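GTP cyclohydrolase 1 type 2 homolog (Escherichia coli, Escherichia coli O157:H7, PDB 1NMO) is of uncertain function but binds a dinuclear metal centre, forms a toroidal hexamer and may help degrade radiation-damaged nucleotides. Local coordinates at residues A[8-13]-A[224-229]; A[19-24]-A[96-101]. One frame throughout, in Å; residues are numbered along the deposited sequence.

Contact 1 (A[8-13]-A[224-229]); sequences QLINEK and RALSEW
Ile10 and Leu226 mark the nearest backbone approach of helix segments 8-13 and 224-229, whose axes come no closer than 12.5 Å and run at 121° to each other. Long side chains bridge this wide gap. Trp229 contributes the largest share of the buried surface. Its CG lies anti to the backbone N (chi1 -177°), which sends the indole across to the other helix. Lys13 lays its aliphatic chain over one face of the indole. Its CG sits 4.1 Å from the centroid of the Trp229 six-membered ring, close to the ring normal, in a CH-pi contact. The Lys13 chain bends at chi2 (56°), then runs on over the indole until CE comes to 3.4 Å from Trp229 NE1. The ammonium group passes beyond the ring and forms a salt bridge with Glu105. That pairing probably helps hold the lysine chain over the indole. Leu9 and Trp229 reach toward each other from opposite directions, and Leu9 CD2 lies oblique to the ring, 4.0 Å from Trp229 CZ3. Ile10 CD1 approaches the same ring carbon obliquely and more loosely. The other branch of Ile10 turns to Leu226: Ile10 CG2 touches both leucine methyls, at 4.0 Å from Leu226 CD2. The contact is thus apolar, apart from the lysine end. Helix 3-13 also packs through Ile10 on Trp96, just after strand 92-95. Helix 221-233 rests on strand 237-240 through Ser227, which touches Val238 and Phe240, so the contact joins the first helix to the helix leading into a strand of the five-stranded sheet.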
ATOM      1  N   GLN A   8      -9.338 -35.656 -35.717  1.00 20.60           N
ATOM      2  CA  GLN A   8      -8.687 -36.994 -35.855  1.00 21.28           C
ATOM      3  C   GLN A   8      -7.131 -36.909 -35.693  1.00 19.83           C
ATOM      4  O   GLN A   8      -6.465 -37.791 -35.105  1.00 19.97           O
ATOM      5  CB  GLN A   8      -8.988 -37.627 -37.240  1.00 21.45           C
ATOM      6  CG  GLN A   8      -8.162 -38.932 -37.480  1.00 23.89           C
ATOM      7  CD  GLN A   8      -8.124 -39.402 -38.950  1.00 26.51           C
ATOM      8  OE1 GLN A   8      -8.121 -38.592 -39.921  1.00 29.10           O
ATOM      9  NE2 GLN A   8      -8.067 -40.715 -39.123  1.00 26.91           N
ATOM     10  N   LEU A   9      -6.555 -35.830 -36.181  1.00 18.02           N
ATOM     11  CA  LEU A   9      -5.096 -35.714 -36.076  1.00 17.96           C
ATOM     12  C   LEU A   9      -4.579 -35.663 -34.606  1.00 17.45           C
ATOM     13  O   LEU A   9      -3.614 -36.350 -34.220  1.00 18.48           O
ATOM     14  CB  LEU A   9      -4.654 -34.468 -36.838  1.00 15.90           C
ATOM     15  CG  LEU A   9      -3.149 -34.272 -36.687  1.00 16.51           C
ATOM     16  CD1 LEU A   9      -2.360 -35.426 -37.429  1.00 19.67           C
ATOM     17  CD2 LEU A   9      -2.784 -32.983 -37.262  1.00 16.57           C
ATOM     18  N   ILE A  10      -5.208 -34.821 -33.793  1.00 16.88           N
ATOM     19  CA  ILE A  10      -4.785 -34.650 -32.401  1.00 16.51           C
ATOM     20  C   ILE A  10      -5.187 -35.881 -31.669  1.00 16.18           C
ATOM     21  O   ILE A  10      -4.433 -36.428 -30.886  1.00 14.76           O
ATOM     22  CB  ILE A  10      -5.468 -33.424 -31.676  1.00 15.77           C
ATOM     23  CG1 ILE A  10      -5.357 -32.178 -32.515  1.00 13.57           C
ATOM     24  CG2 ILE A  10      -4.774 -33.146 -30.362  1.00 15.54           C
ATOM     25  CD1 ILE A  10      -4.121 -32.203 -33.135  1.00 13.40           C
ATOM     26  N   ASN A  11      -6.399 -36.336 -31.949  1.00 17.46           N
ATOM     27  CA  ASN A  11      -6.895 -37.524 -31.317  1.00 17.82           C
ATOM     28  C   ASN A  11      -5.907 -38.660 -31.450  1.00 19.21           C
ATOM     29  O   ASN A  11      -5.541 -39.300 -30.429  1.00 20.34           O
ATOM     30  CB  ASN A  11      -8.175 -37.870 -31.964  1.00 19.76           C
ATOM     31  CG  ASN A  11      -9.360 -37.421 -31.159  1.00 21.42           C
ATOM     32  OD1 ASN A  11      -9.239 -36.817 -30.072  1.00 21.11           O
ATOM     33  ND2 ASN A  11     -10.542 -37.733 -31.678  1.00 23.38           N
ATOM     34  N   GLU A  12      -5.454 -38.961 -32.671  1.00 19.84           N
ATOM     35  CA  GLU A  12      -4.473 -40.060 -32.788  1.00 22.18           C
ATOM     36  C   GLU A  12      -3.131 -39.767 -32.124  1.00 21.60           C
ATOM     37  O   GLU A  12      -2.541 -40.669 -31.534  1.00 22.90           O
ATOM     38  CB  GLU A  12      -4.267 -40.493 -34.257  1.00 24.20           C
ATOM     39  CG  GLU A  12      -5.419 -41.479 -34.687  1.00 27.28           C
ATOM     40  CD  GLU A  12      -5.672 -41.472 -36.209  1.00 29.98           C
ATOM     41  OE1 GLU A  12      -4.756 -41.006 -36.963  1.00 32.24           O
ATOM     42  OE2 GLU A  12      -6.770 -41.952 -36.651  1.00 31.25           O
ATOM     43  N   LYS A  13      -2.677 -38.517 -32.177  1.00 20.12           N
ATOM     44  CA  LYS A  13      -1.392 -38.160 -31.550  1.00 18.42           C
ATOM     45  C   LYS A  13      -1.458 -38.295 -30.030  1.00 18.80           C
ATOM     46  O   LYS A  13      -0.566 -38.850 -29.377  1.00 20.36           O
ATOM     47  CB  LYS A  13      -1.002 -36.744 -31.961  1.00 16.44           C
ATOM     48  CG  LYS A  13       0.327 -36.171 -31.333  1.00 19.73           C
ATOM     49  CD  LYS A  13       1.590 -37.028 -31.587  1.00 18.57           C
ATOM     50  CE  LYS A  13       2.884 -36.323 -31.143  1.00 19.66           C
ATOM     51  NZ  LYS A  13       4.235 -37.087 -31.505  1.00 20.11           N
ATOM     52  N   ARG A 224       0.457 -25.471 -24.774  1.00 16.08           N
ATOM     53  CA  ARG A 224       1.493 -24.708 -25.440  1.00 15.49           C
ATOM     54  C   ARG A 224       2.308 -25.687 -26.280  1.00 15.02           C
ATOM     55  O   ARG A 224       2.497 -25.496 -27.476  1.00 15.04           O
ATOM     56  CB  ARG A 224       2.421 -23.956 -24.428  1.00 14.66           C
ATOM     57  CG  ARG A 224       3.489 -23.014 -25.197  1.00 14.42           C
ATOM     58  CD  ARG A 224       4.131 -21.919 -24.242  1.00 18.31           C
ATOM     59  NE  ARG A 224       4.499 -22.598 -23.035  1.00 19.66           N
ATOM     60  CZ  ARG A 224       4.346 -22.189 -21.794  1.00 17.89           C
ATOM     61  NH1 ARG A 224       3.812 -21.007 -21.518  1.00 15.07           N
ATOM     62  NH2 ARG A 224       4.736 -23.057 -20.841  1.00 17.99           N
ATOM     63  N   ALA A 225       2.775 -26.768 -25.674  1.00 15.42           N
ATOM     64  CA  ALA A 225       3.576 -27.695 -26.468  1.00 16.63           C
ATOM     65  C   ALA A 225       2.788 -28.177 -27.686  1.00 17.43           C
ATOM     66  O   ALA A 225       3.333 -28.205 -28.780  1.00 19.13           O
ATOM     67  CB  ALA A 225       4.018 -28.897 -25.623  1.00 15.05           C
ATOM     68  N   LEU A 226       1.506 -28.503 -27.515  1.00 16.95           N
ATOM     69  CA  LEU A 226       0.729 -29.024 -28.628  1.00 16.80           C
ATOM     70  C   LEU A 226       0.583 -27.992 -29.726  1.00 16.14           C
ATOM     71  O   LEU A 226       0.635 -28.294 -30.930  1.00 16.15           O
ATOM     72  CB  LEU A 226      -0.642 -29.525 -28.095  1.00 15.53           C
ATOM     73  CG  LEU A 226      -1.702 -29.893 -29.161  1.00 14.98           C
ATOM     74  CD1 LEU A 226      -1.315 -31.206 -29.854  1.00 13.07           C
ATOM     75  CD2 LEU A 226      -3.073 -30.059 -28.494  1.00 12.28           C
ATOM     76  N   SER A 227       0.453 -26.735 -29.331  1.00 17.52           N
ATOM     77  CA  SER A 227       0.287 -25.647 -30.334  1.00 19.01           C
ATOM     78  C   SER A 227       1.530 -25.531 -31.215  1.00 19.17           C
ATOM     79  O   SER A 227       1.409 -25.239 -32.406  1.00 18.98           O
ATOM     80  CB  SER A 227       0.034 -24.290 -29.646  1.00 18.02           C
ATOM     81  OG  SER A 227      -1.098 -24.365 -28.802  1.00 18.33           O
ATOM     82  N   GLU A 228       2.720 -25.767 -30.627  1.00 20.51           N
ATOM     83  CA  GLU A 228       3.995 -25.699 -31.389  1.00 20.07           C
ATOM     84  C   GLU A 228       4.034 -26.949 -32.229  1.00 19.91           C
ATOM     85  O   GLU A 228       4.397 -26.923 -33.391  1.00 20.79           O
ATOM     86  CB  GLU A 228       5.182 -25.688 -30.430  1.00 21.15           C
ATOM     87  CG  GLU A 228       5.225 -24.415 -29.603  1.00 24.69           C
ATOM     88  CD  GLU A 228       6.127 -24.522 -28.363  1.00 29.04           C
ATOM     89  OE1 GLU A 228       6.332 -25.707 -27.862  1.00 28.86           O
ATOM     90  OE2 GLU A 228       6.602 -23.414 -27.893  1.00 28.77           O
ATOM     91  N   TRP A 229       3.625 -28.061 -31.655  1.00 19.63           N
ATOM     92  CA  TRP A 229       3.633 -29.281 -32.447  1.00 19.91           C
ATOM     93  C   TRP A 229       2.733 -29.070 -33.670  1.00 21.09           C
ATOM     94  O   TRP A 229       3.015 -29.566 -34.775  1.00 21.63           O
ATOM     95  CB  TRP A 229       3.046 -30.452 -31.651  1.00 19.22           C
ATOM     96  CG  TRP A 229       3.090 -31.759 -32.370  1.00 18.81           C
ATOM     97  CD1 TRP A 229       4.163 -32.631 -32.441  1.00 18.20           C
ATOM     98  CD2 TRP A 229       2.032 -32.361 -33.151  1.00 19.76           C
ATOM     99  NE1 TRP A 229       3.819 -33.749 -33.226  1.00 19.44           N
ATOM    100  CE2 TRP A 229       2.527 -33.592 -33.668  1.00 18.93           C
ATOM    101  CE3 TRP A 229       0.718 -31.973 -33.474  1.00 20.36           C
ATOM    102  CZ2 TRP A 229       1.745 -34.435 -34.481  1.00 20.08           C
ATOM    103  CZ3 TRP A 229      -0.073 -32.812 -34.298  1.00 19.21           C
ATOM    104  CH2 TRP A 229       0.449 -34.032 -34.791  1.00 20.70           C
TER

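Contact 2 (A[19-24]-A[96-101]); sequences ISDYAP and WHLPLD. With FE (Fe (III) ion), chain H.
Asp21 points its carboxylate at segment 96-101 and bonds to it through both oxygens. Its OD1 accepts a hydrogen bond from His97 ND1 at 2.8 Å. This bond is nearly straight (169°), uses the syn lone pair and lies in the imidazole plane. The carboxylate itself is turned 35° from that ring. The anti lone pair of OD1 accepts Tyr22 N, so two donors grip this one oxygen. Asp21 OD2 receives Leu98 N at 3.0 Å, somewhat out of the carboxylate plane, and is also bonded by Asn25. Together these bonds should fix the carboxylate's rotation. Tyr22 comes to the edge of the imidazole, with CD2 3.8 Å from His97 CE1. Its CE2 also approaches Leu98 CD1 obliquely. Earlier in the loop, Ile19 makes apolar contacts. Ile19 CD1 lies 3.8 Å from Pro99 CG as the two side chains slide past each other, and Ile19 CG2 reaches Leu98 CB. Pro99 CD also sits close to Asp21 OD2. At the other end of the 96-101 segment, Asp101 binds iron through OD2 at 2.4 Å, with a longer bond from OD1. His63 and Glu219 share that ion, and a water also binds it. The His97 ring meets that of His63. The arrangement is a His-carboxylate pair at the border of the dinuclear iron site of this NIF3-family protein.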
ATOM      1  N   ILE A  19      -8.413 -43.237 -23.448  1.00 29.91           N
ATOM      2  CA  ILE A  19      -8.507 -42.657 -22.099  1.00 29.83           C
ATOM      3  C   ILE A  19      -9.896 -42.258 -21.624  1.00 30.83           C
ATOM      4  O   ILE A  19     -10.584 -41.454 -22.274  1.00 32.73           O
ATOM      5  CB  ILE A  19      -7.535 -41.458 -21.996  1.00 28.99           C
ATOM      6  CG1 ILE A  19      -6.130 -41.978 -22.278  1.00 27.44           C
ATOM      7  CG2 ILE A  19      -7.471 -40.910 -20.573  1.00 28.66           C
ATOM      8  CD1 ILE A  19      -5.203 -40.994 -22.853  1.00 27.45           C
ATOM      9  N   SER A  20     -10.322 -42.806 -20.480  1.00 30.30           N
ATOM     10  CA  SER A  20     -11.661 -42.488 -20.010  1.00 30.37           C
ATOM     11  C   SER A  20     -11.572 -41.161 -19.268  1.00 29.29           C
ATOM     12  O   SER A  20     -10.737 -40.998 -18.360  1.00 29.34           O
ATOM     13  CB  SER A  20     -12.198 -43.579 -19.084  1.00 31.99           C
ATOM     14  OG  SER A  20     -11.957 -43.156 -17.740  1.00 35.03           O
ATOM     15  N   ASP A  21     -12.460 -40.240 -19.638  1.00 28.14           N
ATOM     16  CA  ASP A  21     -12.450 -38.892 -19.095  1.00 26.92           C
ATOM     17  C   ASP A  21     -13.749 -38.370 -18.415  1.00 27.09           C
ATOM     18  O   ASP A  21     -14.825 -38.966 -18.518  1.00 27.51           O
ATOM     19  CB  ASP A  21     -12.081 -37.997 -20.263  1.00 25.27           C
ATOM     20  CG  ASP A  21     -11.129 -36.940 -19.891  1.00 24.95           C
ATOM     21  OD1 ASP A  21     -11.274 -36.375 -18.772  1.00 22.81           O
ATOM     22  OD2 ASP A  21     -10.251 -36.673 -20.751  1.00 25.77           O
ATOM     23  N   TYR A  22     -13.631 -37.239 -17.730  1.00 27.21           N
ATOM     24  CA  TYR A  22     -14.769 -36.573 -17.067  1.00 26.63           C
ATOM     25  C   TYR A  22     -15.480 -35.699 -18.145  1.00 26.04           C
ATOM     26  O   TYR A  22     -16.468 -34.980 -17.855  1.00 26.09           O
ATOM     27  CB  TYR A  22     -14.270 -35.629 -15.956  1.00 26.03           C
ATOM     28  CG  TYR A  22     -13.423 -36.269 -14.916  1.00 27.97           C
ATOM     29  CD1 TYR A  22     -14.021 -36.956 -13.845  1.00 30.27           C
ATOM     30  CD2 TYR A  22     -12.001 -36.228 -14.993  1.00 29.09           C
ATOM     31  CE1 TYR A  22     -13.240 -37.607 -12.853  1.00 32.29           C
ATOM     32  CE2 TYR A  22     -11.193 -36.879 -14.013  1.00 30.58           C
ATOM     33  CZ  TYR A  22     -11.828 -37.566 -12.948  1.00 31.56           C
ATOM     34  OH  TYR A  22     -11.113 -38.246 -11.982  1.00 34.74           O
ATOM     35  N   ALA A  23     -14.953 -35.694 -19.368  1.00 24.16           N
ATOM     36  CA  ALA A  23     -15.613 -34.868 -20.358  1.00 23.21           C
ATOM     37  C   ALA A  23     -15.241 -35.285 -21.771  1.00 22.73           C
ATOM     38  O   ALA A  23     -14.208 -35.931 -22.015  1.00 23.13           O
ATOM     39  CB  ALA A  23     -15.312 -33.376 -20.102  1.00 22.37           C
ATOM     40  N   PRO A  24     -16.111 -34.979 -22.733  1.00 21.99           N
ATOM     41  CA  PRO A  24     -15.676 -35.415 -24.070  1.00 20.71           C
ATOM     42  C   PRO A  24     -14.387 -34.768 -24.558  1.00 19.82           C
ATOM     43  O   PRO A  24     -14.173 -33.591 -24.357  1.00 19.63           O
ATOM     44  CB  PRO A  24     -16.847 -35.033 -24.971  1.00 19.88           C
ATOM     45  CG  PRO A  24     -17.557 -33.845 -24.167  1.00 20.38           C
ATOM     46  CD  PRO A  24     -17.484 -34.407 -22.747  1.00 22.15           C
ATOM     47  N   TRP A  96      -8.970 -31.110 -25.066  1.00 12.77           N
ATOM     48  CA  TRP A  96      -8.421 -32.413 -24.712  1.00 12.72           C
ATOM     49  C   TRP A  96      -8.038 -32.318 -23.232  1.00 13.74           C
ATOM     50  O   TRP A  96      -7.130 -31.571 -22.858  1.00 15.77           O
ATOM     51  CB  TRP A  96      -7.188 -32.771 -25.529  1.00 12.29           C
ATOM     52  CG  TRP A  96      -7.556 -33.378 -26.831  1.00 12.30           C
ATOM     53  CD1 TRP A  96      -7.826 -34.688 -27.067  1.00 14.26           C
ATOM     54  CD2 TRP A  96      -7.837 -32.684 -28.065  1.00 13.00           C
ATOM     55  NE1 TRP A  96      -8.261 -34.865 -28.349  1.00 13.30           N
ATOM     56  CE2 TRP A  96      -8.279 -33.654 -28.990  1.00 12.13           C
ATOM     57  CE3 TRP A  96      -7.751 -31.328 -28.476  1.00 12.88           C
ATOM     58  CZ2 TRP A  96      -8.645 -33.332 -30.287  1.00 11.17           C
ATOM     59  CZ3 TRP A  96      -8.109 -30.993 -29.752  1.00 10.40           C
ATOM     60  CH2 TRP A  96      -8.562 -32.003 -30.662  1.00 12.98           C
ATOM     61  N   HIS A  97      -8.720 -33.073 -22.374  1.00 15.33           N
ATOM     62  CA  HIS A  97      -8.448 -33.055 -20.941  1.00 15.43           C
ATOM     63  C   HIS A  97      -7.370 -34.112 -20.568  1.00 16.95           C
ATOM     64  O   HIS A  97      -6.199 -33.896 -20.888  1.00 17.75           O
ATOM     65  CB  HIS A  97      -9.765 -33.261 -20.175  1.00 15.25           C
ATOM     66  CG  HIS A  97      -9.666 -33.053 -18.695  1.00 16.94           C
ATOM     67  ND1 HIS A  97     -10.097 -34.002 -17.782  1.00 18.12           N
ATOM     68  CD2 HIS A  97      -9.137 -32.039 -17.960  1.00 16.69           C
ATOM     69  CE1 HIS A  97      -9.828 -33.588 -16.552  1.00 17.55           C
ATOM     70  NE2 HIS A  97      -9.248 -32.401 -16.628  1.00 18.63           N
ATOM     71  N   LEU A  98      -7.701 -35.274 -19.987  1.00 16.05           N
ATOM     72  CA  LEU A  98      -6.601 -36.164 -19.547  1.00 14.81           C
ATOM     73  C   LEU A  98      -5.540 -36.499 -20.584  1.00 15.70           C
ATOM     74  O   LEU A  98      -4.296 -36.524 -20.282  1.00 17.71           O
ATOM     75  CB  LEU A  98      -7.161 -37.437 -18.872  1.00 13.59           C
ATOM     76  CG  LEU A  98      -8.043 -37.017 -17.652  1.00 14.67           C
ATOM     77  CD1 LEU A  98      -8.651 -38.245 -16.945  1.00 14.54           C
ATOM     78  CD2 LEU A  98      -7.236 -36.234 -16.641  1.00 14.16           C
ATOM     79  N   PRO A  99      -5.959 -36.724 -21.835  1.00 14.76           N
ATOM     80  CA  PRO A  99      -4.891 -37.042 -22.794  1.00 15.24           C
ATOM     81  C   PRO A  99      -3.833 -35.954 -22.836  1.00 15.64           C
ATOM     82  O   PRO A  99      -2.613 -36.226 -23.039  1.00 17.93           O
ATOM     83  CB  PRO A  99      -5.642 -37.203 -24.125  1.00 14.14           C
ATOM     84  CG  PRO A  99      -7.018 -37.724 -23.660  1.00 13.34           C
ATOM     85  CD  PRO A  99      -7.281 -36.789 -22.467  1.00 14.10           C
ATOM     86  N   LEU A 100      -4.246 -34.707 -22.627  1.00 15.77           N
ATOM     87  CA  LEU A 100      -3.239 -33.605 -22.688  1.00 14.17           C
ATOM     88  C   LEU A 100      -2.448 -33.477 -21.371  1.00 13.73           C
ATOM     89  O   LEU A 100      -1.495 -32.716 -21.281  1.00 15.34           O
ATOM     90  CB  LEU A 100      -3.916 -32.282 -23.111  1.00 11.00           C
ATOM     91  CG  LEU A 100      -2.985 -31.149 -23.614  1.00  9.77           C
ATOM     92  CD1 LEU A 100      -2.098 -31.622 -24.776  1.00  6.97           C
ATOM     93  CD2 LEU A 100      -3.918 -30.086 -24.208  1.00  9.39           C
ATOM     94  N   ASP A 101      -2.851 -34.207 -20.346  1.00 13.56           N
ATOM     95  CA  ASP A 101      -2.062 -34.247 -19.107  1.00 15.22           C
ATOM     96  C   ASP A 101      -1.028 -35.378 -19.233  1.00 15.75           C
ATOM     97  O   ASP A 101       0.161 -35.178 -19.005  1.00 16.28           O
ATOM     98  CB  ASP A 101      -2.953 -34.531 -17.857  1.00 15.04           C
ATOM     99  CG  ASP A 101      -3.728 -33.315 -17.429  1.00 15.01           C
ATOM    100  OD1 ASP A 101      -3.086 -32.240 -17.384  1.00 16.00           O
ATOM    101  OD2 ASP A 101      -4.960 -33.396 -17.181  1.00 16.94           O
TER
HETATM  102 FE    FE H 302      -5.140 -31.298 -15.950  1.00 25.37          FE
HETATM  103  O   HOH W   1      -4.643 -32.710 -14.107  1.00 20.34           O

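Contact 1 is a partly buried helix-helix packing, and contact 2 is a surface contact between a loop and a segment that runs into a short helix. The first relies on apolar side chains and an indole face. The second depends on a carboxylate and its N-H donors, together with substantial apolar packing by Ile19, Leu98 and Pro99. Contact 2 also carries an iron ligand, whereas the side chain of Leu226 in contact 1 lies about 13 Å from a bound iron. Both segments of contact 2 fall between those of contact 1 in the sequence. They touch directly: Asn11 OD1 is probably hydrogen-bonded to Trp96 NE1, Ile10 packs on Trp96, and Leu226 meets Leu100.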